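Local coordinates for protein CupA (Streptococcus pneumoniae, PDB 4F2E) that probably acts as a copper(I) chaperone in copper resistance, binding copper(I) ions on a cupredoxin fold, at residues 39-44 and 62-67; 51-56 and 82-87. One frame throughout, in Å; residues are numbered along the deposited sequence. Where two conformers were deposited one is given.

Interaction 1 (39-44 and 62-67); sequences IVFDRK and ANLPMG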
loop_
_atom_site.group_PDB
_atom_site.type_symbol
_atom_site.label_atom_id
_atom_site.label_comp_id
_atom_site.label_asym_id
_atom_site.label_seq_id
_atom_site.Cartn_x
_atom_site.Cartn_y
_atom_site.Cartn_z
ATOM N N ILE A 39 1.937 5.171 -2.316
ATOM C CA ILE A 39 0.987 4.553 -1.409
ATOM C C ILE A 39 1.313 5.087 -0.024
ATOM O O ILE A 39 2.325 4.724 0.576
ATOM C CB ILE A 39 1.063 3.018 -1.470
ATOM C CG1 ILE A 39 0.999 2.554 -2.929
ATOM C CG2 ILE A 39 -0.067 2.394 -0.662
ATOM C CD1 ILE A 39 1.233 1.070 -3.122
ATOM N N VAL A 40 0.464 5.988 0.456
ATOM C CA VAL A 40 0.754 6.755 1.653
ATOM C C VAL A 40 0.126 6.099 2.872
ATOM O O VAL A 40 -1.095 6.123 3.041
ATOM C CB VAL A 40 0.228 8.194 1.518
ATOM C CG1 VAL A 40 0.653 9.028 2.718
ATOM C CG2 VAL A 40 0.729 8.815 0.221
ATOM N N PHE A 41 0.965 5.514 3.721
ATOM C CA PHE A 41 0.491 4.858 4.930
ATOM C C PHE A 41 0.485 5.825 6.097
ATOM O O PHE A 41 1.530 6.349 6.489
ATOM C CB PHE A 41 1.347 3.631 5.252
ATOM C CG PHE A 41 1.142 2.496 4.296
ATOM C CD1 PHE A 41 1.844 2.441 3.103
ATOM C CD2 PHE A 41 0.231 1.489 4.580
ATOM C CE1 PHE A 41 1.649 1.404 2.215
ATOM C CE2 PHE A 41 0.032 0.448 3.692
ATOM C CZ PHE A 41 0.740 0.404 2.512
ATOM N N ASP A 42 -0.699 6.063 6.646
ATOM C CA ASP A 42 -0.843 6.939 7.796
ATOM C C ASP A 42 -1.073 6.063 9.015
ATOM O O ASP A 42 -2.139 5.462 9.156
ATOM C CB ASP A 42 -2.021 7.888 7.583
ATOM C CG ASP A 42 -2.142 8.924 8.676
ATOM O OD1 ASP A 42 -1.134 9.178 9.368
ATOM O OD2 ASP A 42 -3.243 9.488 8.839
ATOM N N ARG A 43 -0.072 5.971 9.886
ATOM C CA ARG A 43 -0.136 5.019 10.988
ATOM C C ARG A 43 -0.795 5.597 12.232
ATOM O O ARG A 43 -0.314 6.576 12.807
ATOM C CB ARG A 43 1.242 4.459 11.340
ATOM C CG ARG A 43 1.148 3.404 12.423
ATOM C CD ARG A 43 2.474 2.776 12.762
ATOM N NE ARG A 43 2.300 1.792 13.827
ATOM C CZ ARG A 43 3.294 1.145 14.421
ATOM N NH1 ARG A 43 4.548 1.379 14.064
ATOM N NH2 ARG A 43 3.032 0.262 15.379
ATOM N N LYS A 44 -1.890 4.968 12.651
ATOM C CA LYS A 44 -2.665 5.439 13.790
ATOM C C LYS A 44 -2.806 4.373 14.876
ATOM O O LYS A 44 -3.424 4.611 15.911
ATOM C CB LYS A 44 -4.045 5.906 13.328
ATOM C CG LYS A 44 -3.994 7.087 12.371
ATOM C CD LYS A 44 -5.380 7.486 11.903
ATOM C CE LYS A 44 -5.325 8.721 11.020
ATOM N NZ LYS A 44 -6.676 9.112 10.535
ATOM N N ALA A 62 9.604 -1.965 5.080
ATOM C CA ALA A 62 10.020 -0.737 5.745
ATOM C C ALA A 62 9.269 -0.480 7.043
ATOM O O ALA A 62 8.145 -0.940 7.233
ATOM C CB ALA A 62 9.855 0.447 4.802
ATOM N N ASN A 63 9.902 0.271 7.936
ATOM C CA ASN A 63 9.285 0.663 9.192
ATOM C C ASN A 63 8.259 1.773 9.003
ATOM O O ASN A 63 8.487 2.723 8.257
ATOM C CB ASN A 63 10.353 1.131 10.183
ATOM C CG ASN A 63 11.244 0.004 10.662
ATOM O OD1 ASN A 63 10.921 -1.171 10.506
ATOM N ND2 ASN A 63 12.374 0.362 11.266
ATOM N N LEU A 64 7.125 1.644 9.684
ATOM C CA LEU A 64 6.110 2.689 9.700
ATOM C C LEU A 64 6.139 3.391 11.048
ATOM O O LEU A 64 5.795 2.790 12.061
ATOM C CB LEU A 64 4.720 2.090 9.493
ATOM C CG LEU A 64 4.397 1.390 8.178
ATOM C CD1 LEU A 64 2.935 0.972 8.209
ATOM C CD2 LEU A 64 4.671 2.292 6.991
ATOM N N PRO A 65 6.549 4.667 11.070
ATOM C CA PRO A 65 6.578 5.384 12.350
ATOM C C PRO A 65 5.167 5.668 12.862
ATOM O O PRO A 65 4.304 6.098 12.097
ATOM C CB PRO A 65 7.288 6.699 12.001
ATOM C CG PRO A 65 8.009 6.425 10.713
ATOM C CD PRO A 65 7.132 5.461 9.977
ATOM N N MET A 66 4.938 5.419 14.147
ATOM C CA MET A 66 3.639 5.685 14.754
ATOM C C MET A 66 3.265 7.164 14.663
ATOM O O MET A 66 4.096 8.045 14.902
ATOM C CB MET A 66 3.627 5.229 16.215
ATOM C CG MET A 66 2.355 5.588 16.965
ATOM S SD MET A 66 0.878 4.849 16.241
ATOM C CE MET A 66 -0.400 5.773 17.086
ATOM N N GLY A 67 2.011 7.428 14.311
ATOM C CA GLY A 67 1.494 8.784 14.275
ATOM C C GLY A 67 2.010 9.606 13.114
ATOM O O GLY A 67 1.847 10.826 13.088
#
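R43, the last residue of strand 37-43, reaches across to L64 and M66 in the turn that follows strand 60-63, a junction near one end of the cupredoxin β-fold. Its side chain is buried despite its charge, and each part of it has a different neighbour. R43 CB lies 3.6 Å from the carbonyl O of P65. CG then passes the sulfur of M66, whose side chain crosses the arginine at about a right angle. R43 CD packs on the CA of M66 at 3.7 Å, so the aliphatic stem lies against the backbone and side chain of the turn. With CG anti to the backbone N (chi1 -176°) and the chain extended as far as NE, the guanidinium is carried the full length of the side chain to the carbonyl of L64. There R43 NH1 donates a 2.7 Å hydrogen bond to L64 O. The acceptor lies in the guanidinium plane, and NH1 approaches nearly along the C=O axis (169°). NE donates to the carbonyl of D45, while NH2 forms a salt bridge with D51, an anchor that probably compensates the buried charge. An arginine suits the place because one flat group can serve three partners at once.

At the backbone, G67 N donates to R43 O over 2.9 Å, a somewhat bent bond. G67 has a positive phi (73°), a conformation glycine adopts readily. On the interior side, L64 CD2 meets F41 CB at 4.0 Å. L64 and F41, both buried and apolar, suit this water-poor side, and F41 packs on I53 and F55 of strand 52-55. Toward the exposed side the M66 side chain, bent at chi2, brings its terminal methyl CE to 3.4 Å from K44 O.

Interaction 2 (51-56 and 82-87); sequences DQIVFP and FSFACG. With CU1 (copper (I) ion), chain B.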
loop_
_atom_site.group_PDB
_atom_site.type_symbol
_atom_site.label_atom_id
_atom_site.label_comp_id
_atom_site.label_asym_id
_atom_site.label_seq_id
_atom_site.Cartn_x
_atom_site.Cartn_y
_atom_site.Cartn_z
ATOM N N ASP A 51 4.302 -2.581 12.954
ATOM C CA ASP A 51 5.548 -1.815 12.891
ATOM C C ASP A 51 6.145 -1.710 11.490
ATOM O O ASP A 51 6.843 -0.744 11.178
ATOM C CB ASP A 51 6.594 -2.402 13.840
ATOM C CG ASP A 51 6.382 -1.978 15.276
ATOM O OD1 ASP A 51 5.572 -1.060 15.516
ATOM O OD2 ASP A 51 7.040 -2.556 16.165
ATOM N N GLN A 52 5.889 -2.708 10.651
ATOM C CA GLN A 52 6.466 -2.724 9.313
ATOM C C GLN A 52 5.425 -2.947 8.228
ATOM O O GLN A 52 4.365 -3.527 8.474
ATOM C CB GLN A 52 7.554 -3.793 9.206
ATOM C CG GLN A 52 8.777 -3.511 10.053
ATOM C CD GLN A 52 8.983 -4.541 11.140
ATOM O OE1 GLN A 52 8.810 -5.740 10.916
ATOM N NE2 GLN A 52 9.354 -4.080 12.329
ATOM N N ILE A 53 5.737 -2.466 7.029
ATOM C CA ILE A 53 4.918 -2.707 5.849
ATOM C C ILE A 53 5.762 -3.459 4.825
ATOM O O ILE A 53 6.941 -3.149 4.637
ATOM C CB ILE A 53 4.368 -1.390 5.244
ATOM C CG1 ILE A 53 3.354 -1.682 4.133
ATOM C CG2 ILE A 53 5.503 -0.507 4.725
ATOM C CD1 ILE A 53 2.113 -2.419 4.607
ATOM N N VAL A 54 5.157 -4.450 4.179
ATOM C CA VAL A 54 5.862 -5.307 3.231
ATOM C C VAL A 54 5.084 -5.453 1.924
ATOM O O VAL A 54 3.899 -5.789 1.936
ATOM C CB VAL A 54 6.105 -6.719 3.823
ATOM C CG1 VAL A 54 6.929 -7.572 2.869
ATOM C CG2 VAL A 54 6.795 -6.625 5.172
ATOM N N PHE A 55 5.751 -5.168 0.806
ATOM C CA PHE A 55 5.244 -5.478 -0.529
ATOM C C PHE A 55 6.236 -6.466 -1.133
ATOM O O PHE A 55 7.204 -6.059 -1.769
ATOM C CB PHE A 55 5.177 -4.218 -1.400
ATOM C CG PHE A 55 4.003 -3.324 -1.103
ATOM C CD1 PHE A 55 3.956 -2.579 0.064
ATOM C CD2 PHE A 55 2.963 -3.202 -2.015
ATOM C CE1 PHE A 55 2.880 -1.746 0.330
ATOM C CE2 PHE A 55 1.886 -2.372 -1.753
ATOM C CZ PHE A 55 1.848 -1.640 -0.582
ATOM N N PRO A 56 5.989 -7.772 -0.948
ATOM C CA PRO A 56 6.991 -8.786 -1.302
ATOM C C PRO A 56 7.320 -8.848 -2.793
ATOM O O PRO A 56 8.442 -9.214 -3.144
ATOM C CB PRO A 56 6.345 -10.096 -0.834
ATOM C CG PRO A 56 4.883 -9.814 -0.817
ATOM C CD PRO A 56 4.752 -8.372 -0.421
ATOM N N PHE A 82 -1.317 -8.254 -6.370
ATOM C CA PHE A 82 -0.115 -8.268 -5.548
ATOM C C PHE A 82 -0.473 -8.030 -4.097
ATOM O O PHE A 82 -1.311 -7.188 -3.780
ATOM C CB PHE A 82 0.868 -7.204 -6.033
ATOM C CG PHE A 82 1.171 -7.303 -7.499
ATOM C CD1 PHE A 82 0.479 -6.531 -8.415
ATOM C CD2 PHE A 82 2.130 -8.186 -7.960
ATOM C CE1 PHE A 82 0.749 -6.628 -9.768
ATOM C CE2 PHE A 82 2.405 -8.290 -9.307
ATOM C CZ PHE A 82 1.714 -7.510 -10.213
ATOM N N SER A 83 0.170 -8.775 -3.210
ATOM C CA SER A 83 -0.160 -8.702 -1.800
ATOM C C SER A 83 0.647 -7.618 -1.105
ATOM O O SER A 83 1.735 -7.247 -1.544
ATOM C CB SER A 83 0.124 -10.043 -1.128
ATOM O OG SER A 83 1.518 -10.301 -1.118
ATOM N N PHE A 84 0.097 -7.095 -0.020
ATOM C CA PHE A 84 0.915 -6.394 0.953
ATOM C C PHE A 84 0.483 -6.824 2.340
ATOM O O PHE A 84 -0.610 -7.360 2.519
ATOM C CB PHE A 84 0.934 -4.865 0.757
ATOM C CG PHE A 84 -0.408 -4.181 0.883
ATOM C CD1 PHE A 84 -0.830 -3.664 2.100
ATOM C CD2 PHE A 84 -1.211 -3.991 -0.233
ATOM C CE1 PHE A 84 -2.043 -3.004 2.210
ATOM C CE2 PHE A 84 -2.429 -3.334 -0.132
ATOM C CZ PHE A 84 -2.845 -2.837 1.092
ATOM N N ALA A 85 1.362 -6.633 3.310
ATOM C CA ALA A 85 1.107 -7.129 4.650
ATOM C C ALA A 85 2.030 -6.460 5.645
ATOM O O ALA A 85 2.967 -5.758 5.264
ATOM C CB ALA A 85 1.294 -8.639 4.697
ATOM N N CYS A 86 1.755 -6.668 6.924
ATOM C CA CYS A 86 2.654 -6.191 7.960
ATOM C C CYS A 86 3.897 -7.070 7.970
ATOM O O CYS A 86 3.965 -8.076 7.259
ATOM C CB CYS A 86 1.971 -6.222 9.322
ATOM S SG CYS A 86 1.691 -7.891 9.942
ATOM N N GLY A 87 4.878 -6.692 8.781
ATOM C CA GLY A 87 6.121 -7.436 8.863
ATOM C C GLY A 87 5.982 -8.847 9.410
ATOM O O GLY A 87 6.917 -9.643 9.309
HETATM CU CU CU1 B . 1.167 -7.532 12.025
HETATM O O HOH W 1 4.953 -5.383 11.338
HETATM O O HOH W 2 9.743 -7.996 10.178
#
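F84 and F55 form the dense part of this antiparallel strand pair, on the buried side of the sheet. The CB of F84 sits over the centre of the F55 ring, 3.5 Å from its centroid and 7° off the normal, a well-aligned CH-π contact. Because CG of F84 lies between its backbone N and carbonyl carbon (chi1 61°), its ring runs beside that of F55. The planes are nearly parallel, 16° apart, but offset, so that little of one ring lies over the other. I53 fills in next to them, its CD1 4.1 Å from F84 CD1. Large apolar side chains suit this face, since F55 also reaches I39 and F41 of strand 37-43.

V54 and A85 make the central hydrogen-bonded pair: V54 N donates to A85 O at 2.8 Å, and A85 N returns a bond to V54 O at 3.0 Å. Their side chains lie on the other face, where β-branched valine suits an extended strand and alanine needs little room.

The pairing is looser at both ends. P56 CG and S83 OG, of two exposed residues, meet at 3.4 Å, and proline there has no N-H to continue the strand pairing. At the other end G87 N makes a weak, bent bond to Q52 O, and a water accepts from both Q52 N and G87 N, bridging the strands where the direct bond is weak. A second water donates to Q52 OE1 and, weakly, to G87 O.

Next to this loose end is C86, whose soft sulfur suits copper(I): C86 SG binds the ion at 2.2 Å. C49 also binds this ion, and C49, M88 and M90 hold a second copper. A metal-binding cysteine near the C-terminal end of a strand, before the loop to the last strand, is characteristic of cupredoxins.

From the N terminus the chain passes through 39-44, 51-56, 62-67 and 82-87, so the two contacts alternate and their loops cross. Interaction 1 closes the loop that contains strand 52-55, while interaction 2 closes a longer one that takes in strands 60-63 and 69-74. Strands 52-55 and 60-63, adjacent in sequence and in the sheet, join the contacts directly: A62 probably pairs through its backbone with I53, and L64 likewise with D51, where strand 52-55 is about to begin. Through strand 80-86, interaction 2 then carries the connection toward strand 92-97 and the copper-binding end of the fold.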